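Local coordinates for protein GCN5-related N-acetyltransferase (Kribbella flavida, PDB 4MY0) that binds acetyl coenzyme A and, as a GNAT-family acetyltransferase, probably transfers its acetyl group to amines, perhaps those of aminoglycosides, at residues R27-L32 against G87-P92; L18-R23 against G59-A64; I13-L18 against F47-R52. One frame throughout, in Å; residues are numbered along the deposited sequence.

Contact 1: residues R27-L32 against G87-P92; sequences RSFGLL and GVVVAP. With AC8 ([(2R,3R,4R,5R)-5-(6-amino-9H-purin-9-yl)-3,4-bis(phosphonooxy)tetrahydrofuran-2-yl]methyl (3R)-3-hydroxy-2,2-dimethyl-4-oxo-4-({3-oxo-3-[(2-sulfanylethyl)amino]propyl}amino)butyl dihydrogen diphosphate), chain L.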
loop_
_atom_site.group_PDB
_atom_site.type_symbol
_atom_site.label_atom_id
_atom_site.label_comp_id
_atom_site.label_asym_id
_atom_site.label_seq_id
_atom_site.Cartn_x
_atom_site.Cartn_y
_atom_site.Cartn_z
ATOM N N ARG C 27 28.254 3.297 -9.332
ATOM C CA ARG C 27 27.484 4.082 -10.305
ATOM C C ARG C 27 26.667 3.182 -11.233
ATOM O O ARG C 27 26.066 3.663 -12.199
ATOM C CB ARG C 27 28.428 4.971 -11.133
ATOM C CG ARG C 27 29.379 5.769 -10.259
ATOM C CD ARG C 27 30.074 6.920 -10.974
ATOM N NE ARG C 27 30.807 7.702 -9.977
ATOM C CZ ARG C 27 31.131 8.985 -10.097
ATOM N NH1 ARG C 27 31.792 9.589 -9.122
ATOM N NH2 ARG C 27 30.793 9.670 -11.183
ATOM N N SER C 28 26.679 1.878 -10.945
ATOM C CA SER C 28 25.963 0.886 -11.741
ATOM C C SER C 28 24.851 0.189 -10.945
ATOM O O SER C 28 23.719 0.081 -11.421
ATOM C CB SER C 28 26.942 -0.157 -12.278
ATOM O OG SER C 28 27.847 0.450 -13.170
ATOM N N PHE C 29 25.179 -0.260 -9.738
ATOM C CA PHE C 29 24.255 -1.057 -8.930
ATOM C C PHE C 29 23.776 -0.352 -7.683
ATOM O O PHE C 29 22.728 -0.699 -7.153
ATOM C CB PHE C 29 24.911 -2.377 -8.493
ATOM C CG PHE C 29 25.213 -3.311 -9.635
ATOM C CD1 PHE C 29 26.246 -4.230 -9.539
ATOM C CD2 PHE C 29 24.459 -3.274 -10.799
ATOM C CE1 PHE C 29 26.526 -5.105 -10.595
ATOM C CE2 PHE C 29 24.733 -4.151 -11.862
ATOM C CZ PHE C 29 25.765 -5.061 -11.750
ATOM N N GLY C 30 24.568 0.601 -7.195
ATOM C CA GLY C 30 24.279 1.266 -5.942
ATOM C C GLY C 30 25.467 1.170 -5.001
ATOM O O GLY C 30 26.416 0.427 -5.267
ATOM N N LEU C 31 25.395 1.899 -3.890
ATOM C CA LEU C 31 26.489 1.994 -2.929
ATOM C C LEU C 31 26.545 0.744 -2.068
ATOM O O LEU C 31 25.509 0.148 -1.775
ATOM C CB LEU C 31 26.274 3.207 -2.021
ATOM C CG LEU C 31 25.812 4.497 -2.698
ATOM C CD1 LEU C 31 25.403 5.540 -1.650
ATOM C CD2 LEU C 31 26.898 5.035 -3.628
ATOM N N LEU C 32 27.747 0.345 -1.660
ATOM C CA LEU C 32 27.891 -0.762 -0.715
ATOM C C LEU C 32 28.078 -0.245 0.697
ATOM O O LEU C 32 28.812 0.719 0.916
ATOM C CB LEU C 32 29.082 -1.647 -1.078
ATOM C CG LEU C 32 28.836 -2.679 -2.168
ATOM C CD1 LEU C 32 30.089 -3.494 -2.409
ATOM C CD2 LEU C 32 27.672 -3.571 -1.778
ATOM N N GLY C 87 28.531 -9.338 -11.935
ATOM C CA GLY C 87 29.012 -7.981 -11.742
ATOM C C GLY C 87 29.427 -7.297 -13.033
ATOM O O GLY C 87 30.487 -6.674 -13.084
ATOM N N VAL C 88 28.618 -7.418 -14.081
ATOM C CA VAL C 88 28.934 -6.726 -15.329
ATOM C C VAL C 88 28.604 -5.240 -15.192
ATOM O O VAL C 88 27.434 -4.884 -15.060
ATOM C CB VAL C 88 28.169 -7.318 -16.523
ATOM C CG1 VAL C 88 28.673 -6.687 -17.854
ATOM C CG2 VAL C 88 28.369 -8.825 -16.559
ATOM N N VAL C 89 29.625 -4.372 -15.214
ATOM C CA VAL C 89 29.412 -2.928 -14.997
ATOM C C VAL C 89 30.218 -2.069 -15.972
ATOM O O VAL C 89 31.357 -2.392 -16.287
ATOM C CB VAL C 89 29.741 -2.504 -13.540
ATOM C CG1 VAL C 89 28.836 -3.256 -12.555
ATOM C CG2 VAL C 89 31.194 -2.782 -13.211
ATOM N N VAL C 90 29.612 -0.990 -16.462
ATOM C CA VAL C 90 30.314 -0.028 -17.323
ATOM C C VAL C 90 30.054 1.384 -16.781
ATOM O O VAL C 90 28.909 1.702 -16.404
ATOM C CB VAL C 90 29.832 -0.126 -18.780
ATOM C CG1 VAL C 90 30.536 0.931 -19.663
ATOM C CG2 VAL C 90 30.046 -1.564 -19.345
ATOM N N ALA C 91 31.096 2.221 -16.694
ATOM C CA ALA C 91 30.919 3.591 -16.171
ATOM C C ALA C 91 29.893 4.353 -17.023
ATOM O O ALA C 91 29.870 4.185 -18.246
ATOM C CB ALA C 91 32.249 4.337 -16.133
ATOM N N PRO C 92 29.032 5.179 -16.383
ATOM C CA PRO C 92 27.916 5.811 -17.111
ATOM C C PRO C 92 28.315 6.537 -18.393
ATOM O O PRO C 92 27.633 6.371 -19.414
ATOM C CB PRO C 92 27.339 6.799 -16.084
ATOM C CG PRO C 92 27.580 6.113 -14.756
ATOM C CD PRO C 92 28.967 5.454 -14.927
HETATM N N1A AC8 L . 18.607 -0.905 -22.707
HETATM O O1A AC8 L . 28.297 -2.746 -25.879
HETATM P P1A AC8 L . 27.204 -1.714 -25.649
HETATM C C1B AC8 L . 22.273 -2.270 -26.011
HETATM S S1P AC8 L . 23.786 -7.685 -16.260
HETATM C C2A AC8 L . 18.476 -1.369 -23.964
HETATM O O2A AC8 L . 27.513 -0.282 -25.984
HETATM P P2A AC8 L . 27.221 -1.082 -22.839
HETATM C C2B AC8 L . 22.933 -1.323 -26.986
HETATM O O2B AC8 L . 21.941 -0.524 -27.644
HETATM O O2C AC8 L . 23.485 0.922 -28.991
HETATM C C2P AC8 L . 24.168 -5.949 -16.684
HETATM N N3A AC8 L . 19.561 -1.673 -24.692
HETATM O O3A AC8 L . 26.732 -1.905 -24.133
HETATM C C3B AC8 L . 23.631 -2.301 -27.937
HETATM O O3B AC8 L . 22.662 -2.841 -28.841
HETATM P P3B AC8 L . 22.446 -2.375 -30.382
HETATM O O3C AC8 L . 22.511 1.743 -26.823
HETATM C C3P AC8 L . 24.486 -5.368 -15.325
HETATM C C4A AC8 L . 20.802 -1.517 -24.157
HETATM O O4A AC8 L . 28.699 -0.783 -22.969
HETATM C C4B AC8 L . 24.017 -3.476 -27.058
HETATM O O4B AC8 L . 23.177 -3.379 -25.902
HETATM O O4C AC8 L . 21.005 1.450 -28.826
HETATM P P4C AC8 L . 22.258 1.005 -28.111
HETATM N N4P AC8 L . 24.812 -3.946 -15.259
HETATM C C5A AC8 L . 20.955 -1.048 -22.861
HETATM O O5A AC8 L . 26.235 0.023 -22.593
HETATM C C5B AC8 L . 25.480 -3.446 -26.628
HETATM O O5B AC8 L . 25.850 -2.087 -26.424
HETATM C C5P AC8 L . 24.016 -2.894 -15.410
HETATM O O5P AC8 L . 22.837 -3.026 -15.720
HETATM C C6A AC8 L . 19.816 -0.739 -22.126
HETATM N N6A AC8 L . 19.915 -0.271 -20.855
HETATM O O6A AC8 L . 27.002 -2.185 -21.694
HETATM C C6P AC8 L . 24.654 -1.547 -15.157
HETATM N N7A AC8 L . 22.283 -0.983 -22.596
HETATM O O7A AC8 L . 22.344 -0.868 -30.391
HETATM C C7P AC8 L . 24.129 -0.385 -16.012
HETATM C C8A AC8 L . 22.936 -1.415 -23.705
HETATM O O8A AC8 L . 23.659 -2.918 -31.111
HETATM N N8P AC8 L . 24.516 -0.652 -17.400
HETATM N N9A AC8 L . 22.026 -1.723 -24.653
HETATM O O9A AC8 L . 21.141 -3.049 -30.750
HETATM C C9P AC8 L . 25.732 -0.903 -17.881
HETATM O O9P AC8 L . 26.702 -0.912 -17.140
HETATM C CAP AC8 L . 25.906 -1.159 -19.368
HETATM O OAP AC8 L . 25.072 -0.273 -20.116
HETATM C CBP AC8 L . 25.570 -2.592 -19.802
HETATM C CCP AC8 L . 25.704 -2.666 -21.332
HETATM C CDP AC8 L . 26.544 -3.580 -19.169
HETATM C CEP AC8 L . 24.148 -2.972 -19.422
#
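The backbone oxygen of Val88 is met by both Phe29 and the coenzyme A-like ligand AC8. AC8 N4P gives a hydrogen bond to Val88 O at 2.8 Å, bent to 132° at the hydrogen. Phe29 CZ lies 3.7 Å from the same Val88 O, at an oblique angle to the ring. Two residues on, Val90 N donates to AC8 O9P over 3.0 Å. The strand therefore grips the pantetheine arm through alternate residues, much as a neighbouring strand would be held.

Phe29 sits beside this pairing. Its CG lies anti to the carbonyl carbon (chi1 -66°), which brings the ring against Val89 and Gly87. Val89 CG1 stands over one face, 3.9 Å from the centroid of the Phe29 ring, in a CH-pi contact. At the ring edge, Gly87 CA comes up to CE1 near the ring plane. Phe29 CE2 borders the ligand, 3.4 Å from AC8 N4P. The ring thus borders the amide that Val88 holds.

Ser28 points toward the strand, and Ser28 OG packs 3.5 Å from Val89 CB. That hydroxyl is hydrogen-bonded to Val24 O in the preceding helix. Arg95 ties the two segments together by bonding Arg27 O and Val90 O. Further along, Arg27 CB rests 3.9 Å from Pro92 CD, while its guanidinium leads away to Tyr207 of the second subunit.

Pantetheine pairing with this strand is a hallmark of the GNAT fold. Phe29, Ser28 CB and Val88 CG1 add apolar contacts to the ligand, while Val89 packs against Phe29. Gly98 and Gly100 also bond to AC8. At Val88 and Val90, recognition of the arm rests on main-chain amides.

Contact 2: residues L18-R23 against G59-A64; sequences LDDVLR and GDEVVA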
loop_
_atom_site.group_PDB
_atom_site.type_symbol
_atom_site.label_atom_id
_atom_site.label_comp_id
_atom_site.label_asym_id
_atom_site.label_seq_id
_atom_site.Cartn_x
_atom_site.Cartn_y
_atom_site.Cartn_z
ATOM N N LEU C 18 40.906 -2.593 -7.705
ATOM C CA LEU C 18 39.610 -2.970 -7.140
ATOM C C LEU C 18 38.823 -1.748 -6.638
ATOM O O LEU C 18 37.597 -1.670 -6.816
ATOM C CB LEU C 18 39.770 -4.033 -6.044
ATOM C CG LEU C 18 40.159 -5.427 -6.550
ATOM C CD1 LEU C 18 40.261 -6.427 -5.405
ATOM C CD2 LEU C 18 39.180 -5.913 -7.617
ATOM N N ASP C 19 39.527 -0.788 -6.038
ATOM C CA ASP C 19 38.895 0.461 -5.613
ATOM C C ASP C 19 38.229 1.162 -6.800
ATOM O O ASP C 19 37.117 1.694 -6.682
ATOM C CB ASP C 19 39.920 1.384 -4.955
ATOM C CG ASP C 19 40.373 0.878 -3.604
ATOM O OD1 ASP C 19 39.542 0.282 -2.891
ATOM O OD2 ASP C 19 41.558 1.078 -3.255
ATOM N N ASP C 20 38.904 1.139 -7.945
ATOM C CA ASP C 20 38.346 1.707 -9.175
ATOM C C ASP C 20 37.136 0.916 -9.685
ATOM O O ASP C 20 36.138 1.509 -10.126
ATOM C CB ASP C 20 39.422 1.811 -10.258
ATOM C CG ASP C 20 40.557 2.741 -9.859
ATOM O OD1 ASP C 20 40.412 3.967 -10.065
ATOM O OD2 ASP C 20 41.587 2.250 -9.334
ATOM N N VAL C 21 37.213 -0.413 -9.632
ATOM C CA VAL C 21 36.059 -1.226 -10.020
ATOM C C VAL C 21 34.874 -0.894 -9.116
ATOM O O VAL C 21 33.745 -0.773 -9.587
ATOM C CB VAL C 21 36.372 -2.727 -9.961
ATOM C CG1 VAL C 21 35.096 -3.543 -10.178
ATOM C CG2 VAL C 21 37.432 -3.085 -11.011
ATOM N N LEU C 22 35.142 -0.721 -7.818
ATOM C CA LEU C 22 34.092 -0.334 -6.873
ATOM C C LEU C 22 33.414 0.995 -7.222
ATOM O O LEU C 22 32.204 1.131 -7.013
ATOM C CB LEU C 22 34.623 -0.286 -5.440
ATOM C CG LEU C 22 34.769 -1.656 -4.787
ATOM C CD1 LEU C 22 35.419 -1.521 -3.426
ATOM C CD2 LEU C 22 33.414 -2.329 -4.671
ATOM N N ARG C 23 34.179 1.964 -7.737
ATOM C CA ARG C 23 33.583 3.221 -8.205
ATOM C C ARG C 23 32.607 2.955 -9.336
ATOM O O ARG C 23 31.486 3.464 -9.330
ATOM C CB ARG C 23 34.643 4.215 -8.693
ATOM C CG ARG C 23 34.044 5.596 -9.070
ATOM C CD ARG C 23 34.730 6.261 -10.272
ATOM N NE ARG C 23 36.181 6.301 -10.104
ATOM C CZ ARG C 23 37.041 5.594 -10.833
ATOM N NH1 ARG C 23 36.606 4.809 -11.810
ATOM N NH2 ARG C 23 38.343 5.688 -10.596
ATOM N N GLY C 59 43.195 4.548 -21.103
ATOM C CA GLY C 59 44.432 5.003 -20.497
ATOM C C GLY C 59 44.693 4.085 -19.319
ATOM O O GLY C 59 44.806 2.868 -19.503
ATOM N N ASP C 60 44.765 4.649 -18.114
ATOM C CA ASP C 60 44.840 3.830 -16.903
ATOM C C ASP C 60 43.612 3.983 -15.986
ATOM O O ASP C 60 43.662 3.648 -14.803
ATOM C CB ASP C 60 46.149 4.078 -16.136
ATOM C CG ASP C 60 46.421 5.549 -15.901
ATOM O OD1 ASP C 60 45.798 6.124 -14.980
ATOM O OD2 ASP C 60 47.264 6.125 -16.627
ATOM N N GLU C 61 42.507 4.476 -16.535
ATOM C CA GLU C 61 41.260 4.534 -15.777
ATOM C C GLU C 61 40.387 3.303 -16.075
ATOM O O GLU C 61 40.133 2.984 -17.245
ATOM C CB GLU C 61 40.489 5.808 -16.121
ATOM C CG GLU C 61 39.774 6.437 -14.943
ATOM C CD GLU C 61 40.717 7.228 -14.045
ATOM O OE1 GLU C 61 41.389 8.157 -14.549
ATOM O OE2 GLU C 61 40.787 6.919 -12.836
ATOM N N VAL C 62 39.932 2.612 -15.027
ATOM C CA VAL C 62 39.024 1.472 -15.197
ATOM C C VAL C 62 37.653 1.997 -15.609
ATOM O O VAL C 62 37.091 2.863 -14.966
ATOM C CB VAL C 62 38.905 0.611 -13.921
ATOM C CG1 VAL C 62 37.780 -0.416 -14.075
ATOM C CG2 VAL C 62 40.231 -0.094 -13.607
ATOM N N VAL C 63 37.116 1.466 -16.693
ATOM C CA VAL C 63 35.887 2.004 -17.275
ATOM C C VAL C 63 34.776 0.925 -17.293
ATOM O O VAL C 63 33.575 1.222 -17.408
ATOM C CB VAL C 63 36.265 2.567 -18.672
ATOM C CG1 VAL C 63 35.197 2.370 -19.697
ATOM C CG2 VAL C 63 36.715 4.031 -18.548
ATOM N N ALA C 64 35.182 -0.335 -17.139
ATOM C CA ALA C 64 34.229 -1.456 -17.146
ATOM C C ALA C 64 34.842 -2.693 -16.493
ATOM O O ALA C 64 36.071 -2.839 -16.440
ATOM C CB ALA C 64 33.777 -1.775 -18.580
#
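Arg23 reaches from its helix toward Glu61 and Val62, where helix 18-26 packs on the start of strand 61-75 in the GNAT domain. Asp20, Arg23 and Glu61 form a salt-bridge network along one side of this helix-strand contact. The short axes approach to 8.0 Å at an angle of 44°.

From CB, which points toward the strand, Arg23 sends CG anti to the backbone N (chi1 -175°). Bends at chi2 and chi3 then fold the chain round, and the guanidinium stands at one edge of the gap, beside Asp20 and Glu61. Arg23 NH1 meets Val62 O at 3.7 Å, with the oxygen near the guanidinium plane; this is proximity rather than a bond. NH2 carries the charge pairing. Arg23 NH2 lies 2.7 Å from Asp20 OD1, one helical turn back, in a salt bridge whose hydrogen bond is weak because it is sharply bent. Arg23 NH2 also forms a longer salt bridge of 3.5 Å to Glu61 OE2, with guanidinium and carboxylate planes 72° apart.

Asp20 OD1 and Glu61 OE2 are themselves only 4.1 Å apart. The arginine probably offsets the repulsion between these two acids. Arg162 of the second subunit adds a weak, long ion pair to Glu61 OE2.

Beside the charges the packing is apolar. Val62 points toward the helix, and Val62 CB lies 3.9 Å from Asp20 CB. Val63 and Ala64 follow as a classic beta bulge opposite Val56, their CB atoms directed away from the helix. On the buried flank, Val21 CG2 touches Val62 CG1 at 4.1 Å.

Contact 3: residues I13-L18 against F47-R52; sequences ITETQL and FVHDGR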
loop_
_atom_site.group_PDB
_atom_site.type_symbol
_atom_site.label_atom_id
_atom_site.label_comp_id
_atom_site.label_asym_id
_atom_site.label_seq_id
_atom_site.Cartn_x
_atom_site.Cartn_y
_atom_site.Cartn_z
ATOM N N ILE C 13 41.980 -7.397 -14.480
ATOM C CA ILE C 13 41.888 -6.509 -13.322
ATOM C C ILE C 13 42.884 -6.967 -12.269
ATOM O O ILE C 13 42.961 -8.163 -11.962
ATOM C CB ILE C 13 40.454 -6.500 -12.726
ATOM C CG1 ILE C 13 39.494 -5.767 -13.663
ATOM C CG2 ILE C 13 40.435 -5.836 -11.348
ATOM C CD1 ILE C 13 39.810 -4.279 -13.803
ATOM N N THR C 14 43.667 -6.032 -11.736
ATOM C CA THR C 14 44.585 -6.340 -10.643
ATOM C C THR C 14 44.010 -5.913 -9.292
ATOM O O THR C 14 43.018 -5.185 -9.231
ATOM C CB THR C 14 45.938 -5.644 -10.838
ATOM O OG1 THR C 14 45.736 -4.225 -10.882
ATOM C CG2 THR C 14 46.584 -6.103 -12.137
ATOM N N GLU C 15 44.660 -6.353 -8.218
ATOM C CA GLU C 15 44.214 -6.071 -6.856
ATOM C C GLU C 15 44.151 -4.574 -6.546
ATOM O O GLU C 15 43.256 -4.115 -5.832
ATOM C CB GLU C 15 45.121 -6.794 -5.853
ATOM C CG GLU C 15 44.728 -6.599 -4.394
ATOM C CD GLU C 15 45.218 -7.723 -3.491
ATOM O OE1 GLU C 15 45.950 -8.613 -3.976
ATOM O OE2 GLU C 15 44.860 -7.717 -2.295
ATOM N N THR C 16 45.086 -3.808 -7.101
ATOM C CA THR C 16 45.130 -2.366 -6.863
ATOM C C THR C 16 44.059 -1.599 -7.655
ATOM O O THR C 16 43.809 -0.428 -7.385
ATOM C CB THR C 16 46.521 -1.778 -7.191
ATOM O OG1 THR C 16 46.819 -2.002 -8.576
ATOM C CG2 THR C 16 47.601 -2.427 -6.334
ATOM N N GLN C 17 43.439 -2.252 -8.634
ATOM C CA GLN C 17 42.373 -1.622 -9.414
ATOM C C GLN C 17 40.981 -1.871 -8.822
ATOM O O GLN C 17 39.984 -1.417 -9.385
ATOM C CB GLN C 17 42.387 -2.120 -10.867
ATOM C CG GLN C 17 43.591 -1.649 -11.702
ATOM C CD GLN C 17 43.606 -2.266 -13.095
ATOM O OE1 GLN C 17 43.449 -3.481 -13.255
ATOM N NE2 GLN C 17 43.795 -1.430 -14.109
ATOM N N LEU C 18 40.906 -2.593 -7.705
ATOM C CA LEU C 18 39.610 -2.970 -7.140
ATOM C C LEU C 18 38.823 -1.748 -6.638
ATOM O O LEU C 18 37.597 -1.670 -6.816
ATOM C CB LEU C 18 39.770 -4.033 -6.044
ATOM C CG LEU C 18 40.159 -5.427 -6.550
ATOM C CD1 LEU C 18 40.261 -6.427 -5.405
ATOM C CD2 LEU C 18 39.180 -5.913 -7.617
ATOM N N PHE C 47 39.031 -13.943 -7.377
ATOM C CA PHE C 47 38.811 -13.832 -8.815
ATOM C C PHE C 47 40.047 -13.291 -9.539
ATOM O O PHE C 47 40.405 -13.778 -10.616
ATOM C CB PHE C 47 37.624 -12.911 -9.096
ATOM C CG PHE C 47 36.278 -13.520 -8.776
ATOM C CD1 PHE C 47 35.571 -14.225 -9.744
ATOM C CD2 PHE C 47 35.708 -13.360 -7.517
ATOM C CE1 PHE C 47 34.311 -14.778 -9.455
ATOM C CE2 PHE C 47 34.458 -13.911 -7.221
ATOM C CZ PHE C 47 33.757 -14.617 -8.195
ATOM N N VAL C 48 40.681 -12.279 -8.950
ATOM C CA VAL C 48 41.862 -11.645 -9.540
ATOM C C VAL C 48 42.993 -12.660 -9.700
ATOM O O VAL C 48 43.635 -12.746 -10.751
ATOM C CB VAL C 48 42.338 -10.443 -8.680
ATOM C CG1 VAL C 48 43.823 -10.145 -8.892
ATOM C CG2 VAL C 48 41.487 -9.207 -8.968
ATOM N N HIS C 49 43.209 -13.451 -8.659
ATOM C CA HIS C 49 44.329 -14.374 -8.657
ATOM C C HIS C 49 44.125 -15.590 -9.558
ATOM O O HIS C 49 45.096 -16.218 -9.963
ATOM C CB HIS C 49 44.690 -14.778 -7.225
ATOM C CG HIS C 49 45.312 -13.667 -6.437
ATOM N ND1 HIS C 49 46.085 -12.684 -7.021
ATOM C CD2 HIS C 49 45.265 -13.372 -5.117
ATOM C CE1 HIS C 49 46.493 -11.838 -6.094
ATOM N NE2 HIS C 49 46.009 -12.232 -4.930
ATOM N N ASP C 50 42.881 -15.906 -9.901
ATOM C CA ASP C 50 42.633 -17.062 -10.760
ATOM C C ASP C 50 42.371 -16.657 -12.217
ATOM O O ASP C 50 41.986 -17.490 -13.037
ATOM C CB ASP C 50 41.486 -17.925 -10.207
ATOM C CG ASP C 50 41.495 -19.358 -10.763
ATOM O OD1 ASP C 50 42.589 -19.870 -11.111
ATOM O OD2 ASP C 50 40.403 -19.973 -10.843
ATOM N N GLY C 51 42.593 -15.384 -12.542
ATOM C CA GLY C 51 42.431 -14.909 -13.909
ATOM C C GLY C 51 40.969 -14.856 -14.324
ATOM O O GLY C 51 40.630 -15.018 -15.502
ATOM N N ARG C 52 40.097 -14.618 -13.353
ATOM C CA ARG C 52 38.665 -14.590 -13.625
ATOM C C ARG C 52 38.022 -13.233 -13.308
ATOM O O ARG C 52 36.823 -13.147 -12.986
ATOM C CB ARG C 52 37.967 -15.742 -12.884
ATOM C CG ARG C 52 38.307 -17.146 -13.434
ATOM C CD ARG C 52 38.117 -18.250 -12.389
ATOM N NE ARG C 52 37.047 -17.910 -11.468
ATOM C CZ ARG C 52 37.100 -18.071 -10.151
ATOM N NH1 ARG C 52 38.169 -18.599 -9.581
ATOM N NH2 ARG C 52 36.067 -17.707 -9.406
#
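Val48 points toward the 13-18 loop and sets both methyls against it. Val48 CG2 comes 3.5 Å from Ile13 O, and Val48 CG1 lies 3.9 Å from Glu15 N. With CG1 anti to the backbone N (chi1 156°), both methyls lie against Ile13 O, CG1 leaning to Glu15 N and CG2 to Ile13 and Leu18. Val48 CG2 also reaches Ile13 CG2 at 4.3 Å and Leu18 CD2 at 4.2 Å, and Phe53 of the next strand packs on both of those side chains.

At the exposed side of the contact, Glu15 and His49 approach at a slant. Glu15 OE1 is 3.7 Å from His49 NE2, and the carboxylate and imidazole planes are turned 67° apart. This is a loose polar approach rather than a bond.

The loop is braced from within. Thr14 N donates to Gln17 OE1 over 3.0 Å, in the carbonyl plane and on a lone pair.

Val48 belongs to the last turn of helix 34-49. That helix ends in a Schellman motif: Arg52 N bonds to Phe47 O, Gly51 N bonds weakly to Val48 O, and Gly51 is the C-prime residue with positive phi.

How the contacts relate
From the N terminus, strand 8-12 runs into the 13-18 loop, which contact 3 joins to the end of helix 34-49. Leu18 then opens helix 18-26; it lies in the segments of contacts 3 and 2, though it touches across contact 3 alone. Contact 2 closes a longer loop, from that helix to the start of strand 61-75. Contact 1 closes the last loop, from 27-32 to the end of strand 78-90. The three loops cross pairwise, and none nests within another. Contacts 2 and 3 meet where Val21 CG2 packs on Ile13 CD1. Contacts 1 and 2 meet through neighbouring strands at Ala91 and Val63. Contacts 1 and 3 do not touch; their centres are about 17 Å apart.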